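Local coordinates for protein AlkZ (Streptomyces sahachiroi, PDB 5UUJ) that is a member of the AlkZ-like family of DNA glycosylases, proteins related to the helix-turn-helix superfamily, at residues W15-R19 and Q20-P24; R282-G285 and G286-Y290; T124-V127 and A128-D132. One frame throughout, in Å; residues are numbered along the deposited sequence.

Along the chain the order is interaction 1, then interaction 3, then interaction 2, yet the first and last are the neighbours in space. Interactions 1 and 2 have centres about 13 Å apart and touch: the loop that leaves helix 9-19 packs on strand 281-284, an edge strand of a five-stranded mixed sheet, and on the start of helix 289-292. A salt bridge from Glu23 to Arg282 and leucine packing join them, tying the N-terminal helix to the C-terminal part of the chain. Interaction 3, at the end of helix 117-130, lies across the chain's centre, its own centre about 40 Å from that of interaction 1 and about 36 Å from that of interaction 2.

Interaction 1: W15-R19 and Q20-P24; sequences WRMQR and QFLEP
With chi1 at -76° in Met17, a selenomethionine, and -73° in Leu22, both CG atoms lie beside their backbone N, and the two side chains cross at a slant, Met17 CG meeting Leu22 CD1 at 4.0 Å. Helix 9-19 ends here in a Schellman motif. Phe21, at positive phi (62°), is its C-prime residue: Leu22 N reaches back to Met17 O at 2.8 Å, while Phe21 N meets Gln18 O at 3.3 Å from above the carbonyl plane. Met17 O takes a second bond, from Glu23 N at 3.1 Å, which arrives well above the plane of the Met17 carbonyl. Gln20 N still makes a helical bond to Arg16 O at 2.8 Å, and the extended Gln20 side chain starts alongside the same oxygen, with CG 3.2 Å from Arg16 O, before its NE2 goes on to Ala218 O. Turning back, the chain sets Arg19 O over the centre of the Phe21 ring. Tyr290 and Arg282 flank the Met17-Leu22 pair, and Glu23 bridges to Arg25 and Arg282. The carbonyls of Arg16, Met17 and Gln18 are therefore met by amides of the turn itself, Met17 O by two at once, while Arg19 O is taken by Arg36.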
ATOM      1  N   TRP A  15      -2.876 -19.270  -0.109  1.00 16.25           N
ATOM      2  CA  TRP A  15      -4.028 -18.640   0.520  1.00 16.19           C
ATOM      3  C   TRP A  15      -3.987 -17.127   0.322  1.00 15.25           C
ATOM      4  O   TRP A  15      -4.997 -16.512  -0.023  1.00 15.16           O
ATOM      5  CB  TRP A  15      -4.081 -18.977   2.011  1.00 16.75           C
ATOM      6  CG  TRP A  15      -5.269 -18.378   2.693  1.00 17.07           C
ATOM      7  CD1 TRP A  15      -6.538 -18.877   2.715  1.00 18.05           C
ATOM      8  CD2 TRP A  15      -5.303 -17.157   3.443  1.00 16.72           C
ATOM      9  NE1 TRP A  15      -7.360 -18.043   3.430  1.00 18.34           N
ATOM     10  CE2 TRP A  15      -6.627 -16.979   3.888  1.00 17.52           C
ATOM     11  CE3 TRP A  15      -4.345 -16.199   3.779  1.00 16.06           C
ATOM     12  CZ2 TRP A  15      -7.017 -15.883   4.654  1.00 17.66           C
ATOM     13  CZ3 TRP A  15      -4.735 -15.109   4.542  1.00 16.20           C
ATOM     14  CH2 TRP A  15      -6.058 -14.962   4.971  1.00 16.98           C
ATOM     15  N   ARG A  16      -2.814 -16.536   0.531  1.00 14.74           N
ATOM     16  CA  ARG A  16      -2.632 -15.103   0.317  1.00 14.07           C
ATOM     17  C   ARG A  16      -2.967 -14.717  -1.121  1.00 13.80           C
ATOM     18  O   ARG A  16      -3.652 -13.724  -1.359  1.00 13.49           O
ATOM     19  CB  ARG A  16      -1.198 -14.683   0.646  1.00 13.95           C
ATOM     20  CG  ARG A  16      -0.887 -14.638   2.132  1.00 14.33           C
ATOM     21  CD  ARG A  16       0.585 -14.378   2.384  1.00 14.52           C
ATOM     22  NE  ARG A  16       0.888 -14.296   3.810  1.00 15.13           N
ATOM     23  CZ  ARG A  16       2.116 -14.221   4.315  1.00 15.66           C
ATOM     24  NH1 ARG A  16       3.170 -14.220   3.513  1.00 15.69           N
ATOM     25  NH2 ARG A  16       2.289 -14.154   5.627  1.00 16.44           N
HETATM   26  N   MSE A  17      -2.490 -15.509  -2.075  1.00 14.53           N
HETATM   27  CA  MSE A  17      -2.722 -15.210  -3.482  1.00 19.64           C
HETATM   28  C   MSE A  17      -4.191 -15.354  -3.858  1.00 15.59           C
HETATM   29  O   MSE A  17      -4.668 -14.703  -4.787  1.00 14.97           O
HETATM   30  CB  MSE A  17      -1.862 -16.111  -4.362  1.00 16.53           C
HETATM   31  CG  MSE A  17      -0.406 -15.687  -4.392  1.00 21.96           C
HETATM   32 SE   MSE A  17       0.621 -16.699  -5.694  1.00 29.98          SE
HETATM   33  CE  MSE A  17       1.804 -15.278  -6.310  1.00 30.97           C
ATOM     34  N   GLN A  18      -4.906 -16.206  -3.138  1.00 14.96           N
ATOM     35  CA  GLN A  18      -6.342 -16.313  -3.317  1.00 15.53           C
ATOM     36  C   GLN A  18      -7.008 -15.043  -2.793  1.00 15.02           C
ATOM     37  O   GLN A  18      -7.842 -14.441  -3.469  1.00 15.47           O
ATOM     38  CB  GLN A  18      -6.882 -17.559  -2.610  1.00 16.50           C
ATOM     39  CG  GLN A  18      -8.391 -17.699  -2.648  1.00 26.38           C
ATOM     40  CD  GLN A  18      -9.060 -17.209  -1.371  1.00 32.00           C
ATOM     41  OE1 GLN A  18      -9.860 -16.273  -1.395  1.00 35.59           O
ATOM     42  NE2 GLN A  18      -8.740 -17.850  -0.250  1.00 25.23           N
ATOM     43  N   ARG A  19      -6.614 -14.617  -1.599  1.00 14.64           N
ATOM     44  CA  ARG A  19      -7.190 -13.421  -0.992  1.00 14.43           C
ATOM     45  C   ARG A  19      -6.858 -12.157  -1.786  1.00 13.73           C
ATOM     46  O   ARG A  19      -7.645 -11.213  -1.797  1.00 13.76           O
ATOM     47  CB  ARG A  19      -6.703 -13.267   0.450  1.00 14.47           C
ATOM     48  CG  ARG A  19      -7.090 -14.416   1.372  1.00 15.39           C
ATOM     49  CD  ARG A  19      -8.582 -14.476   1.615  1.00 16.37           C
ATOM     50  NE  ARG A  19      -9.083 -13.275   2.278  1.00 16.51           N
ATOM     51  CZ  ARG A  19     -10.371 -12.993   2.443  1.00 17.45           C
ATOM     52  NH1 ARG A  19     -11.303 -13.824   1.991  1.00 18.35           N
ATOM     53  NH2 ARG A  19     -10.729 -11.877   3.059  1.00 17.71           N
ATOM     54  N   GLN A  20      -5.707 -12.148  -2.455  1.00 13.33           N
ATOM     55  CA  GLN A  20      -5.237 -10.961  -3.170  1.00 12.92           C
ATOM     56  C   GLN A  20      -5.630 -10.956  -4.650  1.00 13.17           C
ATOM     57  O   GLN A  20      -5.095 -10.169  -5.434  1.00 13.08           O
ATOM     58  CB  GLN A  20      -3.716 -10.842  -3.050  1.00 12.73           C
ATOM     59  CG  GLN A  20      -3.227 -10.548  -1.642  1.00 12.67           C
ATOM     60  CD  GLN A  20      -1.715 -10.470  -1.561  1.00 12.76           C
ATOM     61  OE1 GLN A  20      -1.053 -10.007  -2.492  1.00 12.84           O
ATOM     62  NE2 GLN A  20      -1.156 -10.937  -0.450  1.00 13.00           N
ATOM     63  N   PHE A  21      -6.560 -11.836  -5.017  1.00 13.75           N
ATOM     64  CA  PHE A  21      -7.084 -11.925  -6.380  1.00 14.33           C
ATOM     65  C   PHE A  21      -6.015 -12.273  -7.417  1.00 14.63           C
ATOM     66  O   PHE A  21      -6.138 -11.905  -8.586  1.00 15.66           O
ATOM     67  CB  PHE A  21      -7.765 -10.611  -6.784  1.00 14.21           C
ATOM     68  CG  PHE A  21      -8.851 -10.173  -5.845  1.00 14.22           C
ATOM     69  CD1 PHE A  21      -9.952 -10.980  -5.614  1.00 16.57           C
ATOM     70  CD2 PHE A  21      -8.781  -8.946  -5.207  1.00 13.73           C
ATOM     71  CE1 PHE A  21     -10.960 -10.576  -4.755  1.00 15.36           C
ATOM     72  CE2 PHE A  21      -9.786  -8.535  -4.348  1.00 14.16           C
ATOM     73  CZ  PHE A  21     -10.876  -9.351  -4.121  1.00 14.87           C
ATOM     74  N   LEU A  22      -4.977 -12.989  -6.997  1.00 14.56           N
ATOM     75  CA  LEU A  22      -3.918 -13.405  -7.914  1.00 15.15           C
ATOM     76  C   LEU A  22      -4.191 -14.784  -8.517  1.00 16.24           C
ATOM     77  O   LEU A  22      -4.041 -14.970  -9.724  1.00 17.21           O
ATOM     78  CB  LEU A  22      -2.564 -13.397  -7.201  1.00 14.79           C
ATOM     79  CG  LEU A  22      -1.995 -12.000  -6.919  1.00 16.17           C
ATOM     80  CD1 LEU A  22      -0.758 -12.081  -6.040  1.00 14.10           C
ATOM     81  CD2 LEU A  22      -1.666 -11.267  -8.213  1.00 14.80           C
ATOM     82  N   GLU A  23      -4.585 -15.744  -7.683  1.00 25.24           N
ATOM     83  CA  GLU A  23      -4.936 -17.091  -8.146  1.00 22.83           C
ATOM     84  C   GLU A  23      -5.980 -17.702  -7.212  1.00 25.72           C
ATOM     85  O   GLU A  23      -5.723 -17.835  -6.018  1.00 28.77           O
ATOM     86  CB  GLU A  23      -3.706 -18.008  -8.192  1.00 24.83           C
ATOM     87  CG  GLU A  23      -2.580 -17.561  -9.115  1.00 34.19           C
ATOM     88  CD  GLU A  23      -2.954 -17.612 -10.588  1.00 40.56           C
ATOM     89  OE1 GLU A  23      -3.814 -18.441 -10.963  1.00 37.90           O
ATOM     90  OE2 GLU A  23      -2.381 -16.820 -11.369  1.00 41.01           O
ATOM     91  N   PRO A  24      -7.153 -18.098  -7.743  1.00 20.72           N
ATOM     92  CA  PRO A  24      -7.588 -18.067  -9.144  1.00 23.54           C
ATOM     93  C   PRO A  24      -7.904 -16.657  -9.625  1.00 25.33           C
ATOM     94  O   PRO A  24      -7.821 -15.707  -8.847  1.00 24.30           O
ATOM     95  CB  PRO A  24      -8.846 -18.938  -9.140  1.00 25.90           C
ATOM     96  CG  PRO A  24      -9.388 -18.791  -7.768  1.00 23.59           C
ATOM     97  CD  PRO A  24      -8.193 -18.677  -6.870  1.00 24.66           C
TER

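Interaction 2: R282-G285 and G286-Y290; sequences RLLG and GFDQY
Leu284, the last residue of strand 281-284, reaches over the turn toward Asp288 and Tyr290. Its CB lies against the aspartate, 4.0 Å from Asp288 CG, and the two side chains cross at about a right angle. Chi1 of -52° puts Leu284 CG beside its own backbone N, and from there the CD1 branch does most of the touching. Leu284 CD1 is 3.6 Å from Asp288 OD2 and equally 3.6 Å from Tyr290 CB, so one methyl fills the angle between a carboxylate and the root of an aromatic side chain. The same methyl comes obliquely to the tyrosine ring, 3.9 Å from Tyr290 CD2. The other branch, CD2, packs on Leu22, in the loop after helix 9-19.

What the leucine leans on is a helix N-cap. Asp288 stands just before helix 289-292, and its OD2 accepts from Tyr290 N at 2.9 Å with an N-H...O angle of 157°, the amide approaching from above the carboxylate plane. Chi1 of -168° swings the carboxylate away from the backbone N of Asp288 itself. Its other oxygen, OD1, makes a salt bridge to Arg55, so the capping group is held from outside the turn as well.

Between strand and cap the chain runs through Gly285 and Gly286. Gly285 O receives a hydrogen bond from a water at 2.7 Å, and that water accepts in turn from Asp288 N at 3.0 Å, bridging the two ends of the turn. Asp288 CB also rests near Gly285 O. Phe287, at positive phi, packs its side chain on Val47 of helix 45-53, while Tyr290 OH hydrogen-bonds to Gly325 O.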
ATOM      1  N   ARG A 282       3.892 -16.370 -11.363  1.00 24.92           N
ATOM      2  CA  ARG A 282       3.154 -15.119 -11.393  1.00 21.02           C
ATOM      3  C   ARG A 282       4.133 -13.969 -11.631  1.00 24.99           C
ATOM      4  O   ARG A 282       5.190 -13.906 -11.003  1.00 24.15           O
ATOM      5  CB  ARG A 282       2.375 -14.926 -10.088  1.00 27.46           C
ATOM      6  CG  ARG A 282       1.315 -13.845 -10.133  1.00 26.55           C
ATOM      7  CD  ARG A 282       0.101 -14.242 -10.964  1.00 29.20           C
ATOM      8  NE  ARG A 282      -0.516 -13.056 -11.559  1.00 33.29           N
ATOM      9  CZ  ARG A 282      -1.824 -12.822 -11.640  1.00 30.53           C
ATOM     10  NH1 ARG A 282      -2.712 -13.689 -11.170  1.00 28.56           N
ATOM     11  NH2 ARG A 282      -2.247 -11.700 -12.202  1.00 32.00           N
ATOM     12  N   LEU A 283       3.791 -13.084 -12.564  1.00 14.75           N
ATOM     13  CA  LEU A 283       4.591 -11.895 -12.835  1.00 14.61           C
ATOM     14  C   LEU A 283       3.893 -10.668 -12.270  1.00 14.30           C
ATOM     15  O   LEU A 283       2.850 -10.250 -12.771  1.00 17.55           O
ATOM     16  CB  LEU A 283       4.831 -11.715 -14.338  1.00 15.36           C
ATOM     17  CG  LEU A 283       5.704 -12.756 -15.043  1.00 17.03           C
ATOM     18  CD1 LEU A 283       5.894 -12.378 -16.504  1.00 16.83           C
ATOM     19  CD2 LEU A 283       7.048 -12.908 -14.360  1.00 16.54           C
ATOM     20  N   LEU A 284       4.480 -10.100 -11.224  1.00 13.84           N
ATOM     21  CA  LEU A 284       3.911  -8.942 -10.552  1.00 16.44           C
ATOM     22  C   LEU A 284       4.678  -7.680 -10.917  1.00 18.39           C
ATOM     23  O   LEU A 284       5.896  -7.714 -11.093  1.00 16.07           O
ATOM     24  CB  LEU A 284       3.927  -9.149  -9.036  1.00 17.95           C
ATOM     25  CG  LEU A 284       3.301 -10.455  -8.537  1.00 18.40           C
ATOM     26  CD1 LEU A 284       3.463 -10.582  -7.030  1.00 21.59           C
ATOM     27  CD2 LEU A 284       1.836 -10.545  -8.926  1.00 17.82           C
ATOM     28  N   GLY A 285       3.961  -6.567 -11.033  1.00 15.35           N
ATOM     29  CA  GLY A 285       4.583  -5.286 -11.313  1.00 15.13           C
ATOM     30  C   GLY A 285       5.422  -4.810 -10.144  1.00 18.88           C
ATOM     31  O   GLY A 285       5.502  -5.478  -9.114  1.00 14.35           O
ATOM     32  N   GLY A 286       6.056  -3.653 -10.301  1.00 15.30           N
ATOM     33  CA  GLY A 286       6.864  -3.090  -9.239  1.00 15.55           C
ATOM     34  C   GLY A 286       6.018  -2.679  -8.051  1.00 15.77           C
ATOM     35  O   GLY A 286       4.812  -2.495  -8.183  1.00 15.92           O
ATOM     36  N   PHE A 287       6.654  -2.547  -6.890  1.00 17.83           N
ATOM     37  CA  PHE A 287       5.985  -2.063  -5.685  1.00 16.49           C
ATOM     38  C   PHE A 287       4.692  -2.823  -5.396  1.00 15.98           C
ATOM     39  O   PHE A 287       3.711  -2.229  -4.952  1.00 16.76           O
ATOM     40  CB  PHE A 287       5.666  -0.565  -5.809  1.00 17.62           C
ATOM     41  CG  PHE A 287       6.876   0.312  -5.953  1.00 18.96           C
ATOM     42  CD1 PHE A 287       7.539   0.789  -4.834  1.00 19.27           C
ATOM     43  CD2 PHE A 287       7.340   0.679  -7.208  1.00 18.48           C
ATOM     44  CE1 PHE A 287       8.648   1.605  -4.961  1.00 20.21           C
ATOM     45  CE2 PHE A 287       8.450   1.495  -7.340  1.00 19.32           C
ATOM     46  CZ  PHE A 287       9.103   1.961  -6.214  1.00 20.20           C
ATOM     47  N   ASP A 288       4.672  -4.126  -5.652  1.00 18.15           N
ATOM     48  CA  ASP A 288       3.427  -4.867  -5.517  1.00 17.67           C
ATOM     49  C   ASP A 288       3.127  -5.225  -4.067  1.00 19.96           C
ATOM     50  O   ASP A 288       4.019  -5.589  -3.298  1.00 15.39           O
ATOM     51  CB  ASP A 288       3.447  -6.139  -6.361  1.00 20.83           C
ATOM     52  CG  ASP A 288       2.071  -6.769  -6.477  1.00 20.31           C
ATOM     53  OD1 ASP A 288       1.271  -6.282  -7.302  1.00 25.67           O
ATOM     54  OD2 ASP A 288       1.783  -7.733  -5.738  1.00 18.04           O
ATOM     55  N   GLN A 289       1.850  -5.122  -3.714  1.00 15.03           N
ATOM     56  CA  GLN A 289       1.387  -5.388  -2.360  1.00 15.23           C
ATOM     57  C   GLN A 289       1.674  -6.813  -1.892  1.00 14.52           C
ATOM     58  O   GLN A 289       1.794  -7.050  -0.690  1.00 14.76           O
ATOM     59  CB  GLN A 289      -0.113  -5.108  -2.261  1.00 17.86           C
ATOM     60  CG  GLN A 289      -0.473  -3.629  -2.288  1.00 16.91           C
ATOM     61  CD  GLN A 289       0.090  -2.864  -1.100  1.00 18.98           C
ATOM     62  OE1 GLN A 289      -0.395  -2.994   0.024  1.00 22.61           O
ATOM     63  NE2 GLN A 289       1.120  -2.065  -1.346  1.00 20.10           N
ATOM     64  N   TYR A 290       1.779  -7.761  -2.819  1.00 13.87           N
ATOM     65  CA  TYR A 290       2.114  -9.132  -2.438  1.00 18.07           C
ATOM     66  C   TYR A 290       3.444  -9.142  -1.689  1.00 13.88           C
ATOM     67  O   TYR A 290       3.648  -9.931  -0.764  1.00 13.73           O
ATOM     68  CB  TYR A 290       2.191 -10.059  -3.655  1.00 13.02           C
ATOM     69  CG  TYR A 290       2.544 -11.476  -3.271  1.00 14.52           C
ATOM     70  CD1 TYR A 290       1.578 -12.343  -2.773  1.00 13.55           C
ATOM     71  CD2 TYR A 290       3.849 -11.941  -3.373  1.00 15.11           C
ATOM     72  CE1 TYR A 290       1.901 -13.636  -2.399  1.00 12.82           C
ATOM     73  CE2 TYR A 290       4.180 -13.228  -3.004  1.00 12.99           C
ATOM     74  CZ  TYR A 290       3.202 -14.073  -2.519  1.00 18.24           C
ATOM     75  OH  TYR A 290       3.526 -15.359  -2.150  1.00 18.31           O
TER
HETATM   76  O   HOH W   1       6.947  -5.754  -6.837  1.00  9.55           O

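Interaction 3: T124-V127 and A128-D132; sequences TEEV and AGILD
Four successive i to i+4 backbone bonds run through the C-terminal part of helix 117-130, from Ala128 N to Thr124 O (3.2 Å), Gly129 N to Glu125 O (3.3 Å), Ile130 N to Glu126 O (3.0 Å) and Leu131 N to Val127 O (2.9 Å). One turn apart, Val127 and Leu131 lie side by side and point the same way. Chi1 of 164° places Val127 CG1 opposite the backbone N, beside the carbonyl carbon, and that branch meets the leucine methyl, Val127 CG1 to Leu131 CD1 being 3.6 Å. Ile130 sends its CG1 branch back along the preceding turn: CG1 sits 3.2 Å from Glu126 O, and its end methyl continues to the aliphatic part of the glutamate, Ile130 CD1 to Glu126 CG at 4.0 Å, the two chains meeting at a slant. Beyond that methylene the Glu126 chain bends, and OE2 makes a salt bridge to Arg150. Ala128 adds its methyl close to the carbonyl oxygens of Thr124 and Glu125, while Thr124 OG1 bonds to Val120 O and Arg172. The buried side of the helix is shared between neighbours: Val127 packs on Leu145 of helix 138-146 and Leu169 of helix 162-172, Ile130 on Leu141 and Leu145 of the former, and both Ile130 and Leu131 on Leu136 of the short strand 136-137.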
ATOM      1  N   THR A 124      -3.298  22.270  10.396  1.00 18.00           N
ATOM      2  CA  THR A 124      -4.371  21.297  10.249  1.00 18.79           C
ATOM      3  C   THR A 124      -5.714  22.017  10.162  1.00 18.53           C
ATOM      4  O   THR A 124      -6.509  21.766   9.255  1.00 18.58           O
ATOM      5  CB  THR A 124      -4.390  20.298  11.425  1.00 17.54           C
ATOM      6  OG1 THR A 124      -3.171  19.545  11.434  1.00 18.56           O
ATOM      7  CG2 THR A 124      -5.568  19.336  11.312  1.00 16.70           C
ATOM      8  N   GLU A 125      -5.942  22.923  11.107  1.00 19.87           N
ATOM      9  CA  GLU A 125      -7.178  23.691  11.178  1.00 22.47           C
ATOM     10  C   GLU A 125      -7.373  24.565   9.947  1.00 23.73           C
ATOM     11  O   GLU A 125      -8.447  24.583   9.349  1.00 23.29           O
ATOM     12  CB  GLU A 125      -7.185  24.571  12.433  1.00 22.72           C
ATOM     13  CG  GLU A 125      -7.118  23.790  13.739  1.00 23.67           C
ATOM     14  CD  GLU A 125      -6.736  24.650  14.937  1.00 32.53           C
ATOM     15  OE1 GLU A 125      -6.520  25.872  14.773  1.00 31.70           O
ATOM     16  OE2 GLU A 125      -6.650  24.096  16.052  1.00 37.28           O
ATOM     17  N   GLU A 126      -6.326  25.287   9.566  1.00 22.12           N
ATOM     18  CA  GLU A 126      -6.448  26.281   8.511  1.00 23.90           C
ATOM     19  C   GLU A 126      -6.568  25.632   7.134  1.00 22.43           C
ATOM     20  O   GLU A 126      -7.331  26.099   6.290  1.00 23.36           O
ATOM     21  CB  GLU A 126      -5.254  27.236   8.546  1.00 24.08           C
ATOM     22  CG  GLU A 126      -5.549  28.600   7.957  1.00 31.35           C
ATOM     23  CD  GLU A 126      -6.608  29.362   8.736  1.00 29.72           C
ATOM     24  OE1 GLU A 126      -7.186  30.312   8.171  1.00 36.24           O
ATOM     25  OE2 GLU A 126      -6.861  29.018   9.912  1.00 32.12           O
ATOM     26  N   VAL A 127      -5.821  24.556   6.911  1.00 20.86           N
ATOM     27  CA  VAL A 127      -5.882  23.842   5.640  1.00 20.14           C
ATOM     28  C   VAL A 127      -7.280  23.251   5.452  1.00 20.10           C
ATOM     29  O   VAL A 127      -7.832  23.288   4.354  1.00 20.45           O
ATOM     30  CB  VAL A 127      -4.807  22.730   5.560  1.00 18.78           C
ATOM     31  CG1 VAL A 127      -5.109  21.730   4.440  1.00 18.10           C
ATOM     32  CG2 VAL A 127      -3.435  23.352   5.355  1.00 19.27           C
ATOM     33  N   ALA A 128      -7.851  22.727   6.530  1.00 19.92           N
ATOM     34  CA  ALA A 128      -9.184  22.140   6.475  1.00 20.26           C
ATOM     35  C   ALA A 128     -10.210  23.170   6.008  1.00 21.98           C
ATOM     36  O   ALA A 128     -11.112  22.853   5.234  1.00 22.39           O
ATOM     37  CB  ALA A 128      -9.577  21.577   7.833  1.00 20.28           C
ATOM     38  N   GLY A 129     -10.061  24.406   6.478  1.00 23.21           N
ATOM     39  CA  GLY A 129     -10.975  25.476   6.112  1.00 25.22           C
ATOM     40  C   GLY A 129     -10.777  25.953   4.685  1.00 25.48           C
ATOM     41  O   GLY A 129     -11.741  26.211   3.963  1.00 26.63           O
ATOM     42  N   ILE A 130      -9.519  26.066   4.276  1.00 24.62           N
ATOM     43  CA  ILE A 130      -9.187  26.536   2.939  1.00 25.05           C
ATOM     44  C   ILE A 130      -9.661  25.551   1.870  1.00 24.19           C
ATOM     45  O   ILE A 130     -10.161  25.962   0.823  1.00 25.14           O
ATOM     46  CB  ILE A 130      -7.665  26.768   2.806  1.00 24.58           C
ATOM     47  CG1 ILE A 130      -7.242  27.957   3.673  1.00 25.98           C
ATOM     48  CG2 ILE A 130      -7.261  27.034   1.356  1.00 25.04           C
ATOM     49  CD1 ILE A 130      -5.756  28.011   3.963  1.00 25.54           C
ATOM     50  N   LEU A 131      -9.523  24.257   2.142  1.00 22.58           N
ATOM     51  CA  LEU A 131      -9.790  23.232   1.134  1.00 21.80           C
ATOM     52  C   LEU A 131     -11.229  22.709   1.147  1.00 22.31           C
ATOM     53  O   LEU A 131     -11.588  21.866   0.327  1.00 21.93           O
ATOM     54  CB  LEU A 131      -8.827  22.058   1.319  1.00 20.15           C
ATOM     55  CG  LEU A 131      -7.342  22.344   1.091  1.00 19.83           C
ATOM     56  CD1 LEU A 131      -6.549  21.057   1.217  1.00 18.51           C
ATOM     57  CD2 LEU A 131      -7.091  22.995  -0.264  1.00 20.72           C
ATOM     58  N   ASP A 132     -12.049  23.202   2.066  1.00 23.44           N
ATOM     59  CA  ASP A 132     -13.436  22.763   2.147  1.00 24.41           C
ATOM     60  C   ASP A 132     -14.182  23.148   0.870  1.00 25.57           C
ATOM     61  O   ASP A 132     -14.540  24.310   0.679  1.00 27.18           O
ATOM     62  CB  ASP A 132     -14.125  23.369   3.372  1.00 25.89           C
ATOM     63  CG  ASP A 132     -15.488  22.757   3.643  1.00 27.11           C
ATOM     64  OD1 ASP A 132     -15.957  22.844   4.797  1.00 28.13           O
ATOM     65  OD2 ASP A 132     -16.091  22.185   2.714  1.00 27.28           O
TER